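Local coordinates for p800 reaction center core protein (Heliobacterium modesticaldum, PDB 5V8K) that forms the homodimeric core of a photosynthetic reaction center, holding bacteriochlorophylls for light harvesting and charge separation and probably sharing a [4Fe-4S] cluster between its two copies, at residues A[121-125]-A[176-181]; A[513-517]-A[596-600]; A[401-405]-A[415-419]. All blocks are in the same frame, centred on the assembly; numbering follows the deposited sequence.

Interaction 1 of 3, residues A[121-125]-A[176-181]; sequences FHFFA and FFLGGI. With GBF (Bacteriochlorophyll g), chain N.
The imidazole of H122 lies over the hollow that G180 leaves on the opposing helix. Its NE2 comes within 3.6 Å of G180 CA, and a side chain at that glycine would run into the ring. So close an approach lets NE2 donate to F177 O at 2.7 Å, with the acceptor tilted 17° from the imidazole plane and the proton received on a lone pair of the carbonyl. F177 O thereby serves two donors, because I181 N already bonds to it within the helix. I181 CG1 closes on the edge of the imidazole, 3.6 Å from H122 CE1. The other ring nitrogen, ND1, binds the magnesium of a bacteriochlorophyll g at the ring edge. Helices 113-137 and 162-186 are antiparallel neighbours in the membrane, their axes 8.1 Å apart here, and the histidine joins both to the pigment as an axial ligand, a common mode of chlorophyll binding. F177 keeps its CG anti to the backbone N (chi1 173°), which carries the phenyl ring alongside the imidazole; the two planes are nearly parallel but slid apart, and the edge of the phenyl meets the macrocycle with CE1 3.5 Å from pigment CHB. The A125 methyl meets F176 CB at 3.9 Å, and that CB sits 3.4 Å from F121 O. The F121 ring leans obliquely against that of F176, while F121 CB rests 3.9 Å from G180 CA, on another flank of the same glycine hollow.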
loop_
_atom_site.group_PDB
_atom_site.type_symbol
_atom_site.label_atom_id
_atom_site.label_comp_id
_atom_site.label_asym_id
_atom_site.label_seq_id
_atom_site.Cartn_x
_atom_site.Cartn_y
_atom_site.Cartn_z
ATOM N N PHE A 121 43.068 1.336 -17.367
ATOM C CA PHE A 121 43.917 2.210 -16.560
ATOM C C PHE A 121 44.502 3.362 -17.377
ATOM O O PHE A 121 44.569 4.500 -16.891
ATOM C CB PHE A 121 45.071 1.407 -15.931
ATOM C CG PHE A 121 44.659 0.477 -14.812
ATOM C CD1 PHE A 121 43.499 0.699 -14.094
ATOM C CD2 PHE A 121 45.459 -0.607 -14.465
ATOM C CE1 PHE A 121 43.119 -0.162 -13.042
ATOM C CE2 PHE A 121 45.089 -1.470 -13.431
ATOM C CZ PHE A 121 43.913 -1.246 -12.720
ATOM N N HIS A 122 44.973 3.087 -18.598
ATOM C CA HIS A 122 45.636 4.133 -19.375
ATOM C C HIS A 122 44.658 4.984 -20.172
ATOM O O HIS A 122 44.953 6.152 -20.440
ATOM C CB HIS A 122 46.707 3.532 -20.310
ATOM C CG HIS A 122 48.048 3.362 -19.659
ATOM N ND1 HIS A 122 49.215 3.240 -20.377
ATOM C CD2 HIS A 122 48.407 3.297 -18.358
ATOM C CE1 HIS A 122 50.234 3.094 -19.553
ATOM N NE2 HIS A 122 49.772 3.130 -18.318
ATOM N N PHE A 123 43.489 4.453 -20.527
ATOM C CA PHE A 123 42.425 5.314 -21.024
ATOM C C PHE A 123 41.961 6.293 -19.940
ATOM O O PHE A 123 41.806 7.494 -20.195
ATOM C CB PHE A 123 41.247 4.475 -21.518
ATOM C CG PHE A 123 40.127 5.304 -22.096
ATOM C CD1 PHE A 123 40.318 6.036 -23.263
ATOM C CD2 PHE A 123 38.896 5.354 -21.484
ATOM C CE1 PHE A 123 39.294 6.807 -23.801
ATOM C CE2 PHE A 123 37.861 6.135 -22.024
ATOM C CZ PHE A 123 38.070 6.849 -23.178
ATOM N N PHE A 124 41.718 5.796 -18.718
ATOM C CA PHE A 124 41.378 6.706 -17.625
ATOM C C PHE A 124 42.502 7.705 -17.373
ATOM O O PHE A 124 42.245 8.867 -17.055
ATOM C CB PHE A 124 41.076 5.931 -16.342
ATOM C CG PHE A 124 39.678 5.406 -16.255
ATOM C CD1 PHE A 124 39.157 4.600 -17.258
ATOM C CD2 PHE A 124 38.889 5.685 -15.155
ATOM C CE1 PHE A 124 37.865 4.087 -17.168
ATOM C CE2 PHE A 124 37.593 5.165 -15.063
ATOM C CZ PHE A 124 37.087 4.371 -16.084
ATOM N N ALA A 125 43.756 7.264 -17.474
ATOM C CA ALA A 125 44.863 8.201 -17.315
ATOM C C ALA A 125 44.785 9.303 -18.359
ATOM O O ALA A 125 44.973 10.483 -18.043
ATOM C CB ALA A 125 46.200 7.468 -17.422
ATOM N N PHE A 176 47.499 6.573 -12.567
ATOM C CA PHE A 176 46.971 5.485 -13.388
ATOM C C PHE A 176 47.889 5.138 -14.557
ATOM O O PHE A 176 47.825 4.017 -15.076
ATOM C CB PHE A 176 45.591 5.840 -13.919
ATOM C CG PHE A 176 44.483 5.547 -12.959
ATOM C CD1 PHE A 176 44.141 4.236 -12.651
ATOM C CD2 PHE A 176 43.787 6.572 -12.354
ATOM C CE1 PHE A 176 43.111 3.952 -11.750
ATOM C CE2 PHE A 176 42.738 6.299 -11.450
ATOM C CZ PHE A 176 42.404 5.000 -11.161
ATOM N N PHE A 177 48.723 6.080 -15.005
ATOM C CA PHE A 177 49.729 5.742 -16.006
ATOM C C PHE A 177 50.767 4.781 -15.427
ATOM O O PHE A 177 51.062 3.735 -16.017
ATOM C CB PHE A 177 50.390 7.023 -16.538
ATOM C CG PHE A 177 51.562 6.776 -17.460
ATOM C CD1 PHE A 177 51.357 6.341 -18.753
ATOM C CD2 PHE A 177 52.859 7.001 -17.034
ATOM C CE1 PHE A 177 52.419 6.134 -19.609
ATOM C CE2 PHE A 177 53.929 6.793 -17.891
ATOM C CZ PHE A 177 53.705 6.363 -19.180
ATOM N N LEU A 178 51.335 5.117 -14.265
ATOM C CA LEU A 178 52.291 4.213 -13.631
ATOM C C LEU A 178 51.637 2.892 -13.245
ATOM O O LEU A 178 52.267 1.829 -13.333
ATOM C CB LEU A 178 52.900 4.878 -12.400
ATOM C CG LEU A 178 53.627 6.200 -12.643
ATOM C CD1 LEU A 178 54.177 6.730 -11.318
ATOM C CD2 LEU A 178 54.751 6.059 -13.686
ATOM N N GLY A 179 50.392 2.937 -12.772
ATOM C CA GLY A 179 49.734 1.711 -12.354
ATOM C C GLY A 179 49.416 0.812 -13.531
ATOM O O GLY A 179 49.494 -0.412 -13.429
ATOM N N GLY A 180 49.052 1.411 -14.667
ATOM C CA GLY A 180 48.853 0.626 -15.878
ATOM C C GLY A 180 50.135 -0.016 -16.382
ATOM O O GLY A 180 50.144 -1.179 -16.790
ATOM N N ILE A 181 51.235 0.725 -16.358
ATOM C CA ILE A 181 52.511 0.142 -16.761
ATOM C C ILE A 181 52.890 -0.993 -15.825
ATOM O O ILE A 181 53.313 -2.073 -16.266
ATOM C CB ILE A 181 53.605 1.218 -16.811
ATOM C CG1 ILE A 181 53.367 2.104 -18.023
ATOM C CG2 ILE A 181 54.996 0.577 -16.894
ATOM C CD1 ILE A 181 54.185 3.320 -18.026
HETATM MG MG GBF N . 49.543 2.848 -22.853
HETATM C CHA GBF N . 47.463 5.549 -23.733
HETATM C CHB GBF N . 52.105 4.895 -22.821
HETATM C CHC GBF N . 51.449 -0.023 -22.601
HETATM C CHD GBF N . 46.694 0.775 -23.474
HETATM N NA GBF N . 49.768 4.753 -23.314
HETATM C C1A GBF N . 48.921 5.762 -23.569
HETATM C C2A GBF N . 49.416 7.170 -23.585
HETATM C C3A GBF N . 50.907 6.885 -23.446
HETATM C C4A GBF N . 50.920 5.418 -23.161
HETATM C CMA GBF N . 51.607 7.127 -24.774
HETATM C CAA GBF N . 48.962 8.203 -22.556
HETATM C CBA GBF N . 48.797 7.645 -21.156
HETATM C CGA GBF N . 48.545 8.834 -20.257
HETATM O O1A GBF N . 47.721 9.672 -20.581
HETATM O O2A GBF N . 49.596 9.267 -19.358
HETATM N NB GBF N . 51.551 2.481 -22.805
HETATM C C1B GBF N . 52.447 3.457 -22.643
HETATM C C2B GBF N . 53.659 2.897 -22.320
HETATM C C3B GBF N . 53.480 1.522 -22.260
HETATM C C4B GBF N . 52.122 1.303 -22.562
HETATM C CMB GBF N . 54.934 3.651 -22.067
HETATM C CAB GBF N . 54.621 0.611 -21.930
HETATM C CBB GBF N . 54.689 -0.710 -21.874
HETATM N NC GBF N . 49.136 0.855 -23.029
HETATM C C1C GBF N . 49.988 -0.147 -22.822
HETATM C C2C GBF N . 49.645 -1.579 -22.801
HETATM C C3C GBF N . 48.247 -1.190 -23.033
HETATM C C4C GBF N . 48.005 0.163 -23.193
HETATM C CMC GBF N . 50.296 -2.240 -24.012
HETATM C CAC GBF N . 47.132 -2.169 -23.150
HETATM C CBC GBF N . 47.327 -3.661 -22.981
HETATM N ND GBF N . 47.654 2.970 -23.532
HETATM C C1D GBF N . 46.574 2.230 -23.616
HETATM C C2D GBF N . 45.111 2.876 -23.827
HETATM C C3D GBF N . 45.676 4.137 -23.845
HETATM C C4D GBF N . 47.074 4.224 -23.690
HETATM C CMD GBF N . 43.711 2.410 -23.931
HETATM C CAD GBF N . 45.162 5.511 -24.059
HETATM O OBD GBF N . 44.006 6.048 -24.152
HETATM C CBD GBF N . 46.305 6.452 -23.956
HETATM C CGD GBF N . 46.485 7.272 -25.209
HETATM O O1D GBF N . 46.820 8.452 -25.187
HETATM O O2D GBF N . 46.293 6.648 -26.503
HETATM C CED GBF N . 45.984 7.467 -27.639
HETATM C C1 GBF N . 49.579 10.549 -18.732
HETATM C C2 GBF N . 50.735 10.606 -17.753
HETATM C C3 GBF N . 51.194 11.763 -17.257
HETATM C C4 GBF N . 50.556 13.059 -17.666
HETATM C C5 GBF N . 52.346 11.795 -16.276
HETATM C C6 GBF N . 53.561 10.994 -16.734
HETATM C C7 GBF N . 54.555 10.943 -15.592
HETATM C C8 GBF N . 55.747 10.343 -15.730
HETATM C C9 GBF N . 56.150 9.697 -17.042
HETATM C C10 GBF N . 56.704 10.316 -14.570
#

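Interaction 2 of 3, residues A[513-517]-A[596-600]; sequences MFSRY and ALAMV. With CA (calcium ion), chain B; GBF (Bacteriochlorophyll g), chain C.
Y517 reaches the end of the last helix with its phenol oxygen: OH donates to M599 O at 2.7 Å, arriving in the carbonyl plane on a lone pair, while the carbonyl oxygen lies at the edge of the ring. CG of Y517 stands anti to its own carbonyl carbon (chi1 -46°), and from there the ring extends across M599 at about a right angle. M599 is bent at both chi2 and chi3 (-57° and -80°), which curls CE back to 3.7 Å from Y517 CZ and close to an ester oxygen of a bacteriochlorophyll g. The methyl of that ester, CED, sits over one face of the phenol, offset toward its rim, 3.5 Å from Y517 CG. Helix 575-599 closes the chain here, in the part assigned to the PsaA/PsaB family, and the loop after helix 502-513 packs against its C-terminal end. On the flank of V600, M513 is extended beyond CG and lays its methyl CE against both A596 and L597, 3.7 Å from L597 CD2. V600 CG1 fits against both M513 CG and R516 CG, the latter at 3.8 Å. R516 bends at chi2, and its NE gives a proton to a water, which donates in turn to V600 O, 3.2 Å from the water oxygen. L597 turns its carbonyl oxygen to the calcium ion at 2.4 Å; two waters, D460 and Q509 also bind the metal.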
loop_
_atom_site.group_PDB
_atom_site.type_symbol
_atom_site.label_atom_id
_atom_site.label_comp_id
_atom_site.label_asym_id
_atom_site.label_seq_id
_atom_site.Cartn_x
_atom_site.Cartn_y
_atom_site.Cartn_z
ATOM N N MET A 513 3.029 21.001 -3.842
ATOM C CA MET A 513 3.012 20.443 -5.193
ATOM C C MET A 513 1.849 20.971 -6.023
ATOM O O MET A 513 1.947 21.008 -7.255
ATOM C CB MET A 513 2.956 18.917 -5.157
ATOM C CG MET A 513 4.234 18.254 -4.761
ATOM S SD MET A 513 3.939 16.477 -4.512
ATOM C CE MET A 513 5.282 16.043 -3.390
ATOM N N PHE A 514 0.748 21.388 -5.387
ATOM C CA PHE A 514 -0.382 21.926 -6.131
ATOM C C PHE A 514 -0.020 23.221 -6.861
ATOM O O PHE A 514 -0.701 23.585 -7.832
ATOM C CB PHE A 514 -1.602 22.181 -5.211
ATOM C CG PHE A 514 -2.373 20.954 -4.898
ATOM C CD1 PHE A 514 -3.349 20.493 -5.777
ATOM C CD2 PHE A 514 -2.087 20.207 -3.756
ATOM C CE1 PHE A 514 -4.029 19.297 -5.532
ATOM C CE2 PHE A 514 -2.774 19.011 -3.474
ATOM C CZ PHE A 514 -3.751 18.560 -4.349
ATOM N N SER A 515 1.026 23.922 -6.421
ATOM C CA SER A 515 1.283 25.261 -6.926
ATOM C C SER A 515 2.647 25.435 -7.604
ATOM O O SER A 515 2.989 26.556 -7.948
ATOM C CB SER A 515 1.121 26.285 -5.786
ATOM O OG SER A 515 2.181 26.176 -4.880
ATOM N N ARG A 516 3.443 24.377 -7.781
ATOM C CA ARG A 516 4.620 24.380 -8.643
ATOM C C ARG A 516 4.366 23.555 -9.911
ATOM O O ARG A 516 3.666 22.534 -9.885
ATOM C CB ARG A 516 5.849 23.778 -7.944
ATOM C CG ARG A 516 6.071 24.210 -6.522
ATOM C CD ARG A 516 6.411 25.697 -6.484
ATOM N NE ARG A 516 6.979 26.055 -5.173
ATOM C CZ ARG A 516 7.360 27.294 -4.840
ATOM N NH1 ARG A 516 7.205 28.316 -5.691
ATOM N NH2 ARG A 516 7.897 27.509 -3.648
ATOM N N TYR A 517 4.976 23.992 -11.020
ATOM C CA TYR A 517 4.925 23.244 -12.293
ATOM C C TYR A 517 3.484 23.034 -12.725
ATOM O O TYR A 517 3.122 21.968 -13.232
ATOM C CB TYR A 517 5.625 21.877 -12.209
ATOM C CG TYR A 517 6.982 21.853 -11.550
ATOM C CD1 TYR A 517 8.108 22.312 -12.228
ATOM C CD2 TYR A 517 7.148 21.347 -10.269
ATOM C CE1 TYR A 517 9.348 22.287 -11.641
ATOM C CE2 TYR A 517 8.371 21.307 -9.677
ATOM C CZ TYR A 517 9.480 21.796 -10.356
ATOM O OH TYR A 517 10.723 21.742 -9.762
ATOM N N ALA A 596 8.845 13.332 -6.722
ATOM C CA ALA A 596 7.955 14.474 -6.508
ATOM C C ALA A 596 8.395 15.327 -5.336
ATOM O O ALA A 596 8.428 16.557 -5.435
ATOM C CB ALA A 596 6.533 13.992 -6.308
ATOM N N LEU A 597 8.737 14.691 -4.215
ATOM C CA LEU A 597 9.252 15.402 -3.065
ATOM C C LEU A 597 10.550 16.114 -3.377
ATOM O O LEU A 597 10.843 17.145 -2.759
ATOM C CB LEU A 597 9.481 14.437 -1.859
ATOM C CG LEU A 597 8.274 13.755 -1.259
ATOM C CD1 LEU A 597 8.741 12.700 -0.269
ATOM C CD2 LEU A 597 7.418 14.801 -0.604
ATOM N N ALA A 598 11.379 15.548 -4.248
ATOM C CA ALA A 598 12.626 16.200 -4.655
ATOM C C ALA A 598 12.420 17.367 -5.622
ATOM O O ALA A 598 13.341 18.179 -5.802
ATOM C CB ALA A 598 13.559 15.182 -5.294
ATOM N N MET A 599 11.232 17.496 -6.201
ATOM C CA MET A 599 10.956 18.552 -7.171
ATOM C C MET A 599 10.432 19.832 -6.542
ATOM O O MET A 599 10.486 20.893 -7.194
ATOM C CB MET A 599 9.954 18.055 -8.203
ATOM C CG MET A 599 10.559 17.084 -9.199
ATOM S SD MET A 599 11.995 17.675 -10.164
ATOM C CE MET A 599 11.157 18.656 -11.423
ATOM N N VAL A 600 9.923 19.754 -5.321
ATOM C CA VAL A 600 9.481 20.914 -4.575
ATOM C C VAL A 600 10.323 21.116 -3.300
ATOM O O VAL A 600 10.565 22.328 -2.993
ATOM C CB VAL A 600 7.977 20.824 -4.252
ATOM C CG1 VAL A 600 7.179 20.712 -5.530
ATOM C CG2 VAL A 600 7.687 19.642 -3.322
HETATM CA CA CA B . 11.507 18.756 -1.157
HETATM MG MG GBF C . 4.852 13.657 -16.088
HETATM C CHA GBF C . 7.919 15.332 -15.436
HETATM C CHB GBF C . 4.522 15.514 -18.746
HETATM C CHC GBF C . 2.397 11.412 -17.022
HETATM C CHD GBF C . 5.790 11.390 -13.492
HETATM N NA GBF C . 5.955 15.109 -16.892
HETATM C C1A GBF C . 7.116 15.735 -16.601
HETATM C C2A GBF C . 7.634 16.866 -17.500
HETATM C C3A GBF C . 6.319 17.104 -18.202
HETATM C C4A GBF C . 5.551 15.824 -17.940
HETATM C CMA GBF C . 5.568 18.222 -17.505
HETATM C CAA GBF C . 8.820 16.474 -18.375
HETATM C CBA GBF C . 8.565 15.226 -19.213
HETATM C CGA GBF C . 8.990 13.975 -18.467
HETATM O O1A GBF C . 9.901 13.973 -17.650
HETATM O O2A GBF C . 8.329 12.741 -18.682
HETATM N NB GBF C . 3.660 13.494 -17.731
HETATM C C1B GBF C . 3.580 14.388 -18.715
HETATM C C2B GBF C . 2.597 14.007 -19.624
HETATM C C3B GBF C . 2.052 12.829 -19.129
HETATM C C4B GBF C . 2.699 12.578 -17.911
HETATM C CMB GBF C . 2.272 14.712 -20.938
HETATM C CAB GBF C . 0.950 12.017 -19.681
HETATM C CBB GBF C . 0.444 12.056 -20.878
HETATM N NC GBF C . 4.221 11.840 -15.358
HETATM C C1C GBF C . 3.235 11.091 -15.852
HETATM C C2C GBF C . 2.823 9.765 -15.292
HETATM C C3C GBF C . 3.912 9.889 -14.297
HETATM C C4C GBF C . 4.652 11.057 -14.346
HETATM C CMC GBF C . 1.455 9.935 -14.647
HETATM C CAC GBF C . 4.209 8.817 -13.322
HETATM C CBC GBF C . 3.422 7.524 -13.302
HETATM N ND GBF C . 6.389 13.296 -14.869
HETATM C C1D GBF C . 6.650 12.529 -13.815
HETATM C C2D GBF C . 7.899 12.788 -12.863
HETATM C C3D GBF C . 8.241 13.892 -13.635
HETATM C C4D GBF C . 7.420 14.206 -14.755
HETATM C CMD GBF C . 8.440 12.128 -11.659
HETATM C CAD GBF C . 9.312 14.904 -13.606
HETATM O OBD GBF C . 10.294 15.106 -12.810
HETATM C CBD GBF C . 9.203 15.754 -14.855
HETATM C CGD GBF C . 9.133 17.189 -14.464
HETATM O O1D GBF C . 10.106 17.911 -14.488
HETATM O O2D GBF C . 7.870 17.694 -13.990
HETATM C CED GBF C . 7.744 18.949 -13.351
HETATM C C1 GBF C . 9.059 11.558 -18.251
HETATM C C2 GBF C . 10.040 11.107 -19.348
HETATM C C3 GBF C . 11.370 10.911 -19.172
HETATM C C4 GBF C . 11.977 11.152 -17.820
HETATM C C5 GBF C . 12.189 10.466 -20.377
HETATM C C6 GBF C . 13.626 10.978 -20.345
HETATM C C7 GBF C . 14.467 10.345 -21.430
HETATM C C8 GBF C . 15.819 10.454 -21.339
HETATM C C9 GBF C . 16.419 11.228 -20.191
HETATM C C10 GBF C . 16.792 9.868 -22.359
HETATM C C11 GBF C . 16.139 8.851 -23.278
HETATM C C12 GBF C . 17.170 7.944 -23.928
HETATM C C13 GBF C . 17.606 8.095 -25.188
HETATM C C14 GBF C . 17.099 9.212 -26.038
HETATM C C15 GBF C . 18.619 7.125 -25.755
HETATM O O HOH W 1 8.500 24.735 -3.171
HETATM O O HOH W 2 12.101 20.500 0.306
HETATM O O HOH W 3 13.882 19.003 -1.957
#

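Interaction 3 of 3, residues A[401-405]-A[415-419]; sequences FFSKV and KAKRD
The ammonium of K417 is gripped by several partners at once. NZ donates to F402 O at 2.7 Å, approaching 27° out of the carbonyl plane, and it also bonds to I435 O and forms a salt bridge with E548 of the second subunit. The lysine reaches that far because its chain is extended beyond CG (chi2 172°), running past S403 O, which lies 3.6 Å from CD. At the root of the same residue, K417 N donates to K404 O at 2.9 Å, in the plane of the carbonyl, with a C=O...N angle of 157°. These two bonds tie the loop that follows transmembrane helix 376-401 to the loop beyond the short helix 407-411, so that the chain folds back on itself at the subunit interface. An alanine here would keep the backbone bond, yet would probably leave F402 O, I435 O and E548 of the second subunit without their lysine partner. In the next pair across the contact, V405 CG1 lies 4.0 Å from A416 CB and 3.4 Å from K415 O. A water links the two segments again, donating to S403 O and to D419 O, the latter at 2.7 Å.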
loop_
_atom_site.group_PDB
_atom_site.type_symbol
_atom_site.label_atom_id
_atom_site.label_comp_id
_atom_site.label_asym_id
_atom_site.label_seq_id
_atom_site.Cartn_x
_atom_site.Cartn_y
_atom_site.Cartn_z
ATOM N N PHE A 401 24.516 -17.407 0.449
ATOM C CA PHE A 401 24.818 -18.616 1.220
ATOM C C PHE A 401 23.671 -19.620 1.370
ATOM O O PHE A 401 23.932 -20.767 1.774
ATOM C CB PHE A 401 25.308 -18.236 2.627
ATOM C CG PHE A 401 26.686 -17.642 2.658
ATOM C CD1 PHE A 401 27.762 -18.299 2.072
ATOM C CD2 PHE A 401 26.907 -16.431 3.275
ATOM C CE1 PHE A 401 29.054 -17.758 2.104
ATOM C CE2 PHE A 401 28.184 -15.866 3.312
ATOM C CZ PHE A 401 29.262 -16.522 2.713
ATOM N N PHE A 402 22.432 -19.247 1.047
ATOM C CA PHE A 402 21.278 -20.127 1.182
ATOM C C PHE A 402 20.705 -20.639 -0.143
ATOM O O PHE A 402 19.631 -21.251 -0.139
ATOM C CB PHE A 402 20.153 -19.408 1.939
ATOM C CG PHE A 402 20.379 -19.254 3.427
ATOM C CD1 PHE A 402 21.542 -18.688 3.929
ATOM C CD2 PHE A 402 19.373 -19.597 4.321
ATOM C CE1 PHE A 402 21.713 -18.528 5.292
ATOM C CE2 PHE A 402 19.543 -19.420 5.675
ATOM C CZ PHE A 402 20.711 -18.878 6.163
ATOM N N SER A 403 21.351 -20.388 -1.273
ATOM C CA SER A 403 20.681 -20.589 -2.553
ATOM C C SER A 403 20.868 -21.989 -3.126
ATOM O O SER A 403 20.163 -22.359 -4.062
ATOM C CB SER A 403 21.158 -19.532 -3.557
ATOM O OG SER A 403 20.549 -18.281 -3.247
ATOM N N LYS A 404 21.733 -22.799 -2.536
ATOM C CA LYS A 404 21.857 -24.202 -2.895
ATOM C C LYS A 404 21.240 -25.107 -1.829
ATOM O O LYS A 404 20.333 -25.892 -2.122
ATOM C CB LYS A 404 23.331 -24.531 -3.096
ATOM C CG LYS A 404 23.613 -25.983 -3.435
ATOM C CD LYS A 404 23.175 -26.308 -4.826
ATOM C CE LYS A 404 23.884 -27.581 -5.308
ATOM N NZ LYS A 404 23.530 -27.840 -6.711
ATOM N N VAL A 405 21.736 -25.031 -0.592
ATOM C CA VAL A 405 21.112 -25.728 0.519
ATOM C C VAL A 405 21.005 -24.765 1.691
ATOM O O VAL A 405 21.685 -23.736 1.759
ATOM C CB VAL A 405 21.862 -27.018 0.925
ATOM C CG1 VAL A 405 21.937 -27.996 -0.230
ATOM C CG2 VAL A 405 23.255 -26.710 1.409
ATOM N N LYS A 415 17.262 -32.478 -1.316
ATOM C CA LYS A 415 18.693 -32.560 -1.581
ATOM C C LYS A 415 19.296 -31.167 -1.789
ATOM O O LYS A 415 20.344 -30.836 -1.220
ATOM C CB LYS A 415 18.913 -33.443 -2.800
ATOM C CG LYS A 415 20.357 -33.866 -3.036
ATOM C CD LYS A 415 21.107 -32.878 -3.941
ATOM C CE LYS A 415 22.012 -33.615 -4.921
ATOM N NZ LYS A 415 23.158 -34.314 -4.261
ATOM N N ALA A 416 18.630 -30.326 -2.578
ATOM C CA ALA A 416 19.151 -29.014 -2.933
ATOM C C ALA A 416 18.095 -28.265 -3.736
ATOM O O ALA A 416 17.300 -28.872 -4.455
ATOM C CB ALA A 416 20.452 -29.153 -3.735
ATOM N N LYS A 417 18.090 -26.940 -3.604
ATOM C CA LYS A 417 17.290 -26.111 -4.499
ATOM C C LYS A 417 17.757 -26.352 -5.940
ATOM O O LYS A 417 18.950 -26.435 -6.195
ATOM C CB LYS A 417 17.444 -24.659 -4.095
ATOM C CG LYS A 417 16.855 -24.376 -2.718
ATOM C CD LYS A 417 17.166 -22.985 -2.244
ATOM C CE LYS A 417 16.753 -22.790 -0.790
ATOM N NZ LYS A 417 16.925 -21.403 -0.306
ATOM N N ARG A 418 16.827 -26.544 -6.873
ATOM C CA ARG A 418 17.211 -26.977 -8.218
ATOM C C ARG A 418 18.030 -25.908 -8.952
ATOM O O ARG A 418 19.063 -26.217 -9.548
ATOM C CB ARG A 418 15.955 -27.358 -9.009
ATOM C CG ARG A 418 16.043 -27.184 -10.548
ATOM C CD ARG A 418 14.671 -27.338 -11.247
ATOM N NE ARG A 418 13.629 -26.579 -10.546
ATOM C CZ ARG A 418 12.507 -27.095 -10.045
ATOM N NH1 ARG A 418 12.236 -28.387 -10.188
ATOM N NH2 ARG A 418 11.638 -26.318 -9.413
ATOM N N ASP A 419 17.595 -24.648 -8.920
ATOM C CA ASP A 419 18.302 -23.587 -9.626
ATOM C C ASP A 419 18.074 -22.274 -8.897
ATOM O O ASP A 419 17.528 -22.240 -7.793
ATOM C CB ASP A 419 17.853 -23.526 -11.087
ATOM C CG ASP A 419 16.374 -23.268 -11.227
ATOM O OD1 ASP A 419 15.818 -22.483 -10.440
ATOM O OD2 ASP A 419 15.759 -23.857 -12.137
HETATM O O HOH W 4 18.390 -20.870 -5.641
#

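Overall arrangement
The three contacts show one chain using local joins at widely separated points. Interactions 1 and 2 have centres about 45 Å apart, on opposite sides of the chain's centre; interactions 2 and 3 are likewise opposed, about 47 Å apart, and interactions 1 and 3 about 42 Å. Along the sequence 121-125 with 176-181 closes first, then 401-405 with 415-419, then 513-517 with 596-600. Interaction 1 ligates a bacteriochlorophyll g, whereas interaction 2 touches another through Y517 and M599 and supplies a calcium ligand, with its L597 side chain about 4 Å from a bacteriochlorophyll g'. Interaction 3 lies toward the iron-sulfur side, the K417 side chain about 11 Å from those of cluster ligands C424 and C433.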